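Local coordinates for protein teicoplanin pseudoaglycone deacetylases Orf2 (Actinoplanes teichomyceticus, PDB 3DFF) that probably acts as a zinc-dependent deacetylase that hydrolyses the acetamide of the teicoplanin pseudoaglycone during biosynthesis of this lipoglycopeptide antibiotic, at residues Arg9-Ser14 / Thr150-Cys155; Pro15-Ala20 / Val43-Ala48; Gly207-Ser212 / Gly261-Pro266. All blocks are in the same frame, centred on the assembly; numbering follows the deposited sequence.

Interaction 1 of 3, residues Arg9-Ser14 / Thr150-Cys155; sequences RLLAIS and TLVVTC
Chi1 of -168° carries the Thr154 hydroxyl away from its own N, beside its carbonyl carbon, and so to the neighbouring strand, where OG1 donates to Ile13 O at 2.7 Å. Threonine suits this end of the pairing because its hydroxyl can take an acceptor where the next backbone amide, that of Cys155, lies too far off. Thr150 does the converse at the other end: its OG1 accepts from Arg9 N at 3.0 Å, while its amide donates to Arg9 O. The Thr150 methyl CG2 lies 3.2 Å from Arg9 NH1, the two side chains crossing at about a right angle. Between these ends the strands run parallel, joined by Leu11 N to Leu151 O, Val153 N to Leu11 O, and Ile13 N to Val153 O (2.8 Å). They are the first and fourth strands of a Rossmann-like sheet, side by side at its middle in the order 3-2-1-4-5, and the side chains are largely apolar on both faces, since helices cover both. On one face Leu10 CD1 reaches over to touch Leu151 CD2 and Val153 CG2, each at 3.7 Å, under helix 19-33, which Ala12 lets come close. On the other, Ile13 CD1 meets Val152 CG1 at 3.7 Å, and Leu11 lies alongside Val152, pointing the same way; Thr167 and Ala171 of helix 162-178 pack against Thr154 there.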
loop_
_atom_site.group_PDB
_atom_site.type_symbol
_atom_site.label_atom_id
_atom_site.label_comp_id
_atom_site.label_asym_id
_atom_site.label_seq_id
_atom_site.Cartn_x
_atom_site.Cartn_y
_atom_site.Cartn_z
ATOM N N ARG A 9 4.979 -3.724 -18.941
ATOM C CA ARG A 9 5.828 -3.572 -17.770
ATOM C C ARG A 9 4.985 -2.873 -16.689
ATOM O O ARG A 9 4.694 -1.694 -16.797
ATOM C CB ARG A 9 7.075 -2.752 -18.122
ATOM C CG ARG A 9 8.057 -3.440 -19.094
ATOM C CD ARG A 9 9.226 -2.520 -19.472
ATOM N NE ARG A 9 9.191 -2.124 -20.883
ATOM C CZ ARG A 9 8.481 -1.110 -21.384
ATOM N NH1 ARG A 9 7.721 -0.358 -20.606
ATOM N NH2 ARG A 9 8.524 -0.849 -22.681
ATOM N N LEU A 10 4.588 -3.626 -15.672
ATOM C CA LEU A 10 3.671 -3.127 -14.652
ATOM C C LEU A 10 4.436 -2.806 -13.368
ATOM O O LEU A 10 5.032 -3.700 -12.770
ATOM C CB LEU A 10 2.586 -4.171 -14.379
ATOM C CG LEU A 10 1.566 -3.887 -13.263
ATOM C CD1 LEU A 10 0.776 -2.648 -13.559
ATOM C CD2 LEU A 10 0.641 -5.066 -13.104
ATOM N N LEU A 11 4.423 -1.538 -12.970
ATOM C CA LEU A 11 5.045 -1.129 -11.704
ATOM C C LEU A 11 3.947 -0.851 -10.686
ATOM O O LEU A 11 3.170 0.090 -10.873
ATOM C CB LEU A 11 5.885 0.139 -11.894
ATOM C CG LEU A 11 6.540 0.782 -10.655
ATOM C CD1 LEU A 11 7.541 -0.180 -9.979
ATOM C CD2 LEU A 11 7.186 2.111 -11.027
ATOM N N ALA A 12 3.894 -1.675 -9.642
ATOM C CA ALA A 12 2.976 -1.443 -8.535
ATOM C C ALA A 12 3.755 -0.704 -7.456
ATOM O O ALA A 12 4.904 -1.046 -7.170
ATOM C CB ALA A 12 2.407 -2.731 -8.023
ATOM N N ILE A 13 3.140 0.317 -6.873
ATOM C CA ILE A 13 3.810 1.073 -5.811
ATOM C C ILE A 13 3.010 0.956 -4.522
ATOM O O ILE A 13 1.942 1.548 -4.390
ATOM C CB ILE A 13 4.013 2.522 -6.227
ATOM C CG1 ILE A 13 4.780 2.586 -7.570
ATOM C CG2 ILE A 13 4.743 3.323 -5.143
ATOM C CD1 ILE A 13 5.034 3.954 -8.043
ATOM N N SER A 14 3.535 0.158 -3.599
ATOM C CA SER A 14 2.846 -0.131 -2.349
ATOM C C SER A 14 3.346 0.795 -1.237
ATOM O O SER A 14 4.551 0.959 -1.083
ATOM C CB SER A 14 3.109 -1.578 -1.966
ATOM O OG SER A 14 2.309 -1.958 -0.855
ATOM N N THR A 150 4.969 0.535 -18.473
ATOM C CA THR A 150 3.893 0.977 -19.348
ATOM C C THR A 150 2.653 1.352 -18.553
ATOM O O THR A 150 1.791 2.084 -19.051
ATOM C CB THR A 150 3.514 -0.095 -20.385
ATOM O OG1 THR A 150 3.305 -1.342 -19.725
ATOM C CG2 THR A 150 4.615 -0.244 -21.428
ATOM N N LEU A 151 2.593 0.869 -17.307
ATOM C CA LEU A 151 1.472 1.130 -16.402
ATOM C C LEU A 151 1.989 1.172 -14.972
ATOM O O LEU A 151 2.776 0.314 -14.578
ATOM C CB LEU A 151 0.410 0.033 -16.488
ATOM C CG LEU A 151 -0.842 0.192 -15.594
ATOM C CD1 LEU A 151 -1.563 1.480 -15.895
ATOM C CD2 LEU A 151 -1.804 -0.979 -15.704
ATOM N N VAL A 152 1.536 2.162 -14.213
ATOM C CA VAL A 152 1.809 2.196 -12.771
ATOM C C VAL A 152 0.479 2.079 -12.020
ATOM O O VAL A 152 -0.498 2.752 -12.376
ATOM C CB VAL A 152 2.501 3.507 -12.354
ATOM C CG1 VAL A 152 2.656 3.595 -10.826
ATOM C CG2 VAL A 152 3.868 3.638 -13.012
ATOM N N VAL A 153 0.452 1.243 -10.983
ATOM C CA VAL A 153 -0.721 1.165 -10.097
ATOM C C VAL A 153 -0.272 1.413 -8.664
ATOM O O VAL A 153 0.723 0.855 -8.224
ATOM C CB VAL A 153 -1.464 -0.180 -10.176
ATOM C CG1 VAL A 153 -2.823 -0.084 -9.478
ATOM C CG2 VAL A 153 -1.690 -0.600 -11.661
ATOM N N THR A 154 -1.030 2.237 -7.956
ATOM C CA THR A 154 -0.713 2.530 -6.554
ATOM C C THR A 154 -2.019 2.653 -5.777
ATOM O O THR A 154 -3.083 2.340 -6.315
ATOM C CB THR A 154 0.149 3.793 -6.409
ATOM O OG1 THR A 154 0.643 3.832 -5.060
ATOM C CG2 THR A 154 -0.641 5.061 -6.715
ATOM N N CYS A 155 -1.949 3.090 -4.520
ATOM C CA CYS A 155 -3.137 3.048 -3.671
ATOM C C CYS A 155 -3.993 4.297 -3.803
ATOM O O CYS A 155 -3.484 5.404 -4.022
ATOM C CB CYS A 155 -2.733 2.872 -2.213
ATOM S SG CYS A 155 -1.636 4.199 -1.597
#

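Interaction 2 of 3, residues Pro15-Ala20 / Val43-Ala48; sequences PHLDDA and VFAGAA. With ZN (zinc ion), chain B.
The ring of Phe44 takes the carbonyl oxygen of Pro15 at its edge, in the ring plane, with CD2 3.4 Å from Pro15 O, while the Val43 methyl CG1 lies over one of its faces. The imidazole of His16 carries Pro15 CB over one face, toward the rim, and its CD2 meets Phe44 CB at 4.1 Å, the two side chains crossing at a slant. Outside the two segments, His161 packs on this imidazole edge-to-face. Pro15 O also receives the amide of Phe44 at 2.9 Å, so one oxygen serves both the main chain and the ring edge of the same residue. A water bridges the two segments next to it, accepting from Leu17 N and donating to Phe44 O. Leu17 then closes the contact, its branched end resting on Ala45 CB, a methyl small enough to sit beneath it. Chi1 of -59° places the His16 ring beside the backbone N, and chi2 of 120° turns ND1 to the zinc ion, 2.1 Å away. Its other nitrogen, NE2, is hydrogen-bonded to Asp163, which, with the ND1-zinc bond, fixes the ring's rotation. Asp19 binds the metal through both carboxylate oxygens, OD2 at 2.1 Å and OD1 at a longer 2.6 Å, and OD2 also accepts from His16 N on its anti lone pair. His164 and two waters complete the sphere, and one of these waters donates to Asp18 OD1. The sequence Pro-His-Leu-Asp-Asp is a form of the metal-binding motif of PIG-L deacetylases. It occupies the turn from strand 9-14 into helix 19-33, beside the loop that leaves strand 37-42, with helix 162-178 packed against Pro15 and Phe44.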
loop_
_atom_site.group_PDB
_atom_site.type_symbol
_atom_site.label_atom_id
_atom_site.label_comp_id
_atom_site.label_asym_id
_atom_site.label_seq_id
_atom_site.Cartn_x
_atom_site.Cartn_y
_atom_site.Cartn_z
ATOM N N PRO A 15 2.438 1.385 -0.437
ATOM C CA PRO A 15 2.922 2.179 0.707
ATOM C C PRO A 15 3.687 1.305 1.686
ATOM O O PRO A 15 4.834 1.633 2.027
ATOM C CB PRO A 15 1.634 2.742 1.356
ATOM C CG PRO A 15 0.555 2.455 0.416
ATOM C CD PRO A 15 0.968 1.354 -0.523
ATOM N N HIS A 16 3.069 0.208 2.137
ATOM C CA HIS A 16 3.652 -0.652 3.164
ATOM C C HIS A 16 3.819 -2.061 2.655
ATOM O O HIS A 16 3.307 -2.418 1.593
ATOM C CB HIS A 16 2.750 -0.728 4.396
ATOM C CG HIS A 16 2.491 0.594 5.025
ATOM N ND1 HIS A 16 1.220 1.117 5.158
ATOM C CD2 HIS A 16 3.333 1.493 5.588
ATOM C CE1 HIS A 16 1.296 2.283 5.775
ATOM N NE2 HIS A 16 2.568 2.542 6.026
ATOM N N LEU A 17 4.541 -2.862 3.437
ATOM C CA LEU A 17 4.791 -4.259 3.112
ATOM C C LEU A 17 3.554 -5.109 3.421
ATOM O O LEU A 17 3.444 -5.715 4.498
ATOM C CB LEU A 17 6.040 -4.743 3.871
ATOM C CG LEU A 17 7.337 -3.990 3.535
ATOM C CD1 LEU A 17 8.361 -4.122 4.623
ATOM C CD2 LEU A 17 7.932 -4.512 2.193
ATOM N N ASP A 18 2.626 -5.106 2.464
ATOM C CA ASP A 18 1.365 -5.874 2.489
ATOM C C ASP A 18 0.295 -5.260 1.593
ATOM O O ASP A 18 -0.577 -5.968 1.114
ATOM C CB ASP A 18 0.796 -6.076 3.900
ATOM C CG ASP A 18 0.539 -4.750 4.660
ATOM O OD1 ASP A 18 0.699 -3.640 4.113
ATOM O OD2 ASP A 18 0.203 -4.845 5.862
ATOM N N ASP A 19 0.342 -3.951 1.365
ATOM C CA ASP A 19 -0.822 -3.264 0.788
ATOM C C ASP A 19 -1.114 -3.712 -0.639
ATOM O O ASP A 19 -2.274 -3.930 -0.994
ATOM C CB ASP A 19 -0.657 -1.736 0.821
ATOM C CG ASP A 19 -0.739 -1.168 2.222
ATOM O OD1 ASP A 19 -1.755 -1.384 2.912
ATOM O OD2 ASP A 19 0.219 -0.493 2.639
ATOM N N ALA A 20 -0.070 -3.848 -1.448
ATOM C CA ALA A 20 -0.246 -4.233 -2.859
ATOM C C ALA A 20 -0.845 -5.618 -2.960
ATOM O O ALA A 20 -1.715 -5.871 -3.827
ATOM C CB ALA A 20 1.110 -4.185 -3.600
ATOM N N VAL A 43 7.374 1.623 -0.892
ATOM C CA VAL A 43 7.940 2.907 -0.464
ATOM C C VAL A 43 8.461 2.861 0.977
ATOM O O VAL A 43 9.629 3.154 1.229
ATOM C CB VAL A 43 6.897 4.035 -0.615
ATOM C CG1 VAL A 43 7.450 5.402 -0.166
ATOM C CG2 VAL A 43 6.424 4.102 -2.065
ATOM N N PHE A 44 7.590 2.500 1.920
ATOM C CA PHE A 44 7.931 2.594 3.344
ATOM C C PHE A 44 8.482 1.282 3.880
ATOM O O PHE A 44 7.980 0.707 4.846
ATOM C CB PHE A 44 6.739 3.165 4.142
ATOM C CG PHE A 44 6.442 4.585 3.785
ATOM C CD1 PHE A 44 7.223 5.623 4.304
ATOM C CD2 PHE A 44 5.434 4.895 2.868
ATOM C CE1 PHE A 44 6.990 6.973 3.948
ATOM C CE2 PHE A 44 5.192 6.245 2.500
ATOM C CZ PHE A 44 5.991 7.286 3.038
ATOM N N ALA A 45 9.534 0.805 3.225
ATOM C CA ALA A 45 10.212 -0.439 3.599
ATOM C C ALA A 45 11.610 -0.142 4.148
ATOM O O ALA A 45 12.418 -1.048 4.257
ATOM C CB ALA A 45 10.300 -1.377 2.378
ATOM N N GLY A 46 11.850 1.115 4.521
ATOM C CA GLY A 46 13.182 1.560 4.963
ATOM C C GLY A 46 13.592 0.912 6.266
ATOM O O GLY A 46 12.778 0.772 7.189
ATOM N N ALA A 47 14.858 0.484 6.325
ATOM C CA ALA A 47 15.416 -0.159 7.507
ATOM C C ALA A 47 15.301 0.734 8.731
ATOM O O ALA A 47 15.551 1.932 8.666
ATOM C CB ALA A 47 16.862 -0.502 7.254
ATOM N N ALA A 48 14.923 0.141 9.851
ATOM C CA ALA A 48 14.823 0.878 11.092
ATOM C C ALA A 48 15.542 0.106 12.186
ATOM O O ALA A 48 15.638 -1.126 12.148
ATOM C CB ALA A 48 13.359 1.107 11.462
HETATM ZN ZN ZN B . -0.554 0.234 4.484
HETATM O O HOH W 1 6.034 -1.297 5.483
HETATM O O HOH W 2 -0.126 -1.608 5.419
HETATM O O HOH W 3 -1.712 0.720 6.044
#

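Interaction 3 of 3, residues Gly207-Ser212 / Gly261-Pro266; sequences GSADVS and GETTWP
Ser212 OG is held from two directions: the amide of Glu262 donates to it at 2.8 Å, and a water lies 2.7 Å from it. That same water donates to Glu262 OE2, so serine hydroxyl and glutamate carboxylate are tied together through it. Chi1 of 73° sets OG between the backbone N and the carbonyl carbon of Ser212, where it takes the Glu262 amide in place of a backbone carbonyl, while Ser212 N donates back to Glu262 O. The Glu262 carboxylate has its main partners in Lys222, a salt bridge, and the amides of Ala26 and Gly27 in helix 19-33. Farther along, Asp210 and Thr264 form an antiparallel hydrogen-bonded pair, Asp210 N to Thr264 O at 2.8 Å and Thr264 N to Asp210 O at 3.0 Å. Next to it, Val211 and Thr263 are a non-hydrogen-bonded pair, where the side chains cross obliquely and Val211 CG2 lies 3.5 Å from Thr263 OG1. The indole of Trp265 has Gly207 O at its edge, near the ring plane, and Ala209 CB 3.4 Å from NE1; Thr263 CG2 lies over one face, toward the rim. Both glycines fit tight places: Gly207 has no side chain to collide with the Pro266 ring and sends its N-H almost straight to Pro266 O at 2.8 Å, and Gly261 lets its CA come within 3.1 Å of Ser212 O. Pro266 has no N-H to give, and its CD, rather than an amide, comes up against Ser208 O. Strands 204-211 and 263-269 are thereby joined as the antiparallel margin of an otherwise parallel Rossmann-like sheet, with 204-211 outermost in the chain.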
loop_
_atom_site.group_PDB
_atom_site.type_symbol
_atom_site.label_atom_id
_atom_site.label_comp_id
_atom_site.label_asym_id
_atom_site.label_seq_id
_atom_site.Cartn_x
_atom_site.Cartn_y
_atom_site.Cartn_z
ATOM N N GLY A 207 -11.140 8.443 -13.049
ATOM C CA GLY A 207 -12.058 8.044 -14.104
ATOM C C GLY A 207 -13.029 7.008 -13.573
ATOM O O GLY A 207 -13.108 6.762 -12.357
ATOM N N SER A 208 -13.760 6.387 -14.498
ATOM C CA SER A 208 -14.693 5.322 -14.152
ATOM C C SER A 208 -13.983 4.088 -13.592
ATOM O O SER A 208 -12.922 3.683 -14.086
ATOM C CB SER A 208 -15.539 4.937 -15.371
ATOM O OG SER A 208 -16.169 6.086 -15.914
ATOM N N ALA A 209 -14.581 3.503 -12.564
ATOM C CA ALA A 209 -14.064 2.293 -11.939
ATOM C C ALA A 209 -14.027 1.117 -12.919
ATOM O O ALA A 209 -14.881 1.003 -13.815
ATOM C CB ALA A 209 -14.909 1.947 -10.727
ATOM N N ASP A 210 -13.020 0.268 -12.773
ATOM C CA ASP A 210 -13.044 -1.060 -13.349
ATOM C C ASP A 210 -13.121 -2.043 -12.199
ATOM O O ASP A 210 -12.322 -1.957 -11.255
ATOM C CB ASP A 210 -11.787 -1.344 -14.158
ATOM C CG ASP A 210 -11.733 -2.782 -14.662
ATOM O OD1 ASP A 210 -12.301 -3.045 -15.748
ATOM O OD2 ASP A 210 -11.118 -3.649 -13.993
ATOM N N VAL A 211 -14.072 -2.973 -12.271
ATOM C CA VAL A 211 -14.124 -4.078 -11.328
ATOM C C VAL A 211 -13.671 -5.351 -12.038
ATOM O O VAL A 211 -14.355 -5.859 -12.934
ATOM C CB VAL A 211 -15.529 -4.262 -10.702
ATOM C CG1 VAL A 211 -15.542 -5.471 -9.777
ATOM C CG2 VAL A 211 -15.936 -3.031 -9.931
ATOM N N SER A 212 -12.508 -5.858 -11.654
ATOM C CA SER A 212 -11.919 -6.983 -12.373
ATOM C C SER A 212 -12.698 -8.274 -12.106
ATOM O O SER A 212 -13.447 -8.383 -11.128
ATOM C CB SER A 212 -10.443 -7.158 -12.009
ATOM O OG SER A 212 -10.290 -7.686 -10.703
ATOM N N GLY A 261 -12.805 -10.269 -7.587
ATOM C CA GLY A 261 -12.342 -9.157 -8.379
ATOM C C GLY A 261 -11.793 -8.045 -7.500
ATOM O O GLY A 261 -11.965 -8.069 -6.283
ATOM N N GLU A 262 -11.143 -7.082 -8.142
ATOM C CA GLU A 262 -10.556 -5.939 -7.462
ATOM C C GLU A 262 -10.935 -4.679 -8.211
ATOM O O GLU A 262 -10.924 -4.657 -9.454
ATOM C CB GLU A 262 -9.033 -6.093 -7.402
ATOM C CG GLU A 262 -8.569 -7.193 -6.451
ATOM C CD GLU A 262 -7.154 -7.699 -6.706
ATOM O OE1 GLU A 262 -6.598 -8.330 -5.783
ATOM O OE2 GLU A 262 -6.622 -7.512 -7.830
ATOM N N THR A 263 -11.283 -3.638 -7.452
ATOM C CA THR A 263 -11.666 -2.345 -8.005
ATOM C C THR A 263 -10.447 -1.431 -8.169
ATOM O O THR A 263 -9.671 -1.254 -7.220
ATOM C CB THR A 263 -12.734 -1.689 -7.111
ATOM O OG1 THR A 263 -13.892 -2.545 -7.075
ATOM C CG2 THR A 263 -13.150 -0.324 -7.625
ATOM N N THR A 264 -10.303 -0.864 -9.369
ATOM C CA THR A 264 -9.274 0.132 -9.658
ATOM C C THR A 264 -9.865 1.307 -10.454
ATOM O O THR A 264 -10.891 1.157 -11.121
ATOM C CB THR A 264 -8.076 -0.475 -10.449
ATOM O OG1 THR A 264 -8.511 -0.953 -11.741
ATOM C CG2 THR A 264 -7.405 -1.608 -9.679
ATOM N N TRP A 265 -9.227 2.475 -10.382
ATOM C CA TRP A 265 -9.680 3.636 -11.133
ATOM C C TRP A 265 -8.509 4.207 -11.895
ATOM O O TRP A 265 -7.400 4.280 -11.347
ATOM C CB TRP A 265 -10.172 4.739 -10.211
ATOM C CG TRP A 265 -11.339 4.405 -9.364
ATOM C CD1 TRP A 265 -12.657 4.594 -9.665
ATOM C CD2 TRP A 265 -11.300 3.850 -8.044
ATOM N NE1 TRP A 265 -13.443 4.185 -8.612
ATOM C CE2 TRP A 265 -12.636 3.721 -7.607
ATOM C CE3 TRP A 265 -10.263 3.453 -7.188
ATOM C CZ2 TRP A 265 -12.967 3.205 -6.348
ATOM C CZ3 TRP A 265 -10.592 2.944 -5.927
ATOM C CH2 TRP A 265 -11.936 2.825 -5.526
ATOM N N PRO A 266 -8.736 4.655 -13.142
ATOM C CA PRO A 266 -7.643 5.375 -13.805
ATOM C C PRO A 266 -7.575 6.779 -13.231
ATOM O O PRO A 266 -8.602 7.315 -12.809
ATOM C CB PRO A 266 -8.094 5.412 -15.265
ATOM C CG PRO A 266 -9.610 5.419 -15.177
ATOM C CD PRO A 266 -9.946 4.555 -13.988
HETATM O O HOH W 4 -9.659 -3.413 -11.724
HETATM O O HOH W 5 -7.573 -7.555 -10.431
#

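In the fold
Interactions 1 and 2 are continuous. Strand 9-14 runs directly into the zinc-binding turn, Ser14 O probably accepts a hydrogen bond from Val43 N at 2.9 Å, and Cys155 SG packs 3.4 Å from Pro15 CG. The side chain of Cys155 comes about 7 Å from the zinc ion, so the C-terminal end of the parallel pair lies close to the metal site. Interaction 3 belongs to the same sheet, separated from interaction 1 by strand 182-185; their centres are 14 Å apart and their nearest atoms about 5 Å, without touching. Interaction 3, at the sheet margin, has its centre about 23 Å from that of interaction 2, well away from the zinc-binding turn.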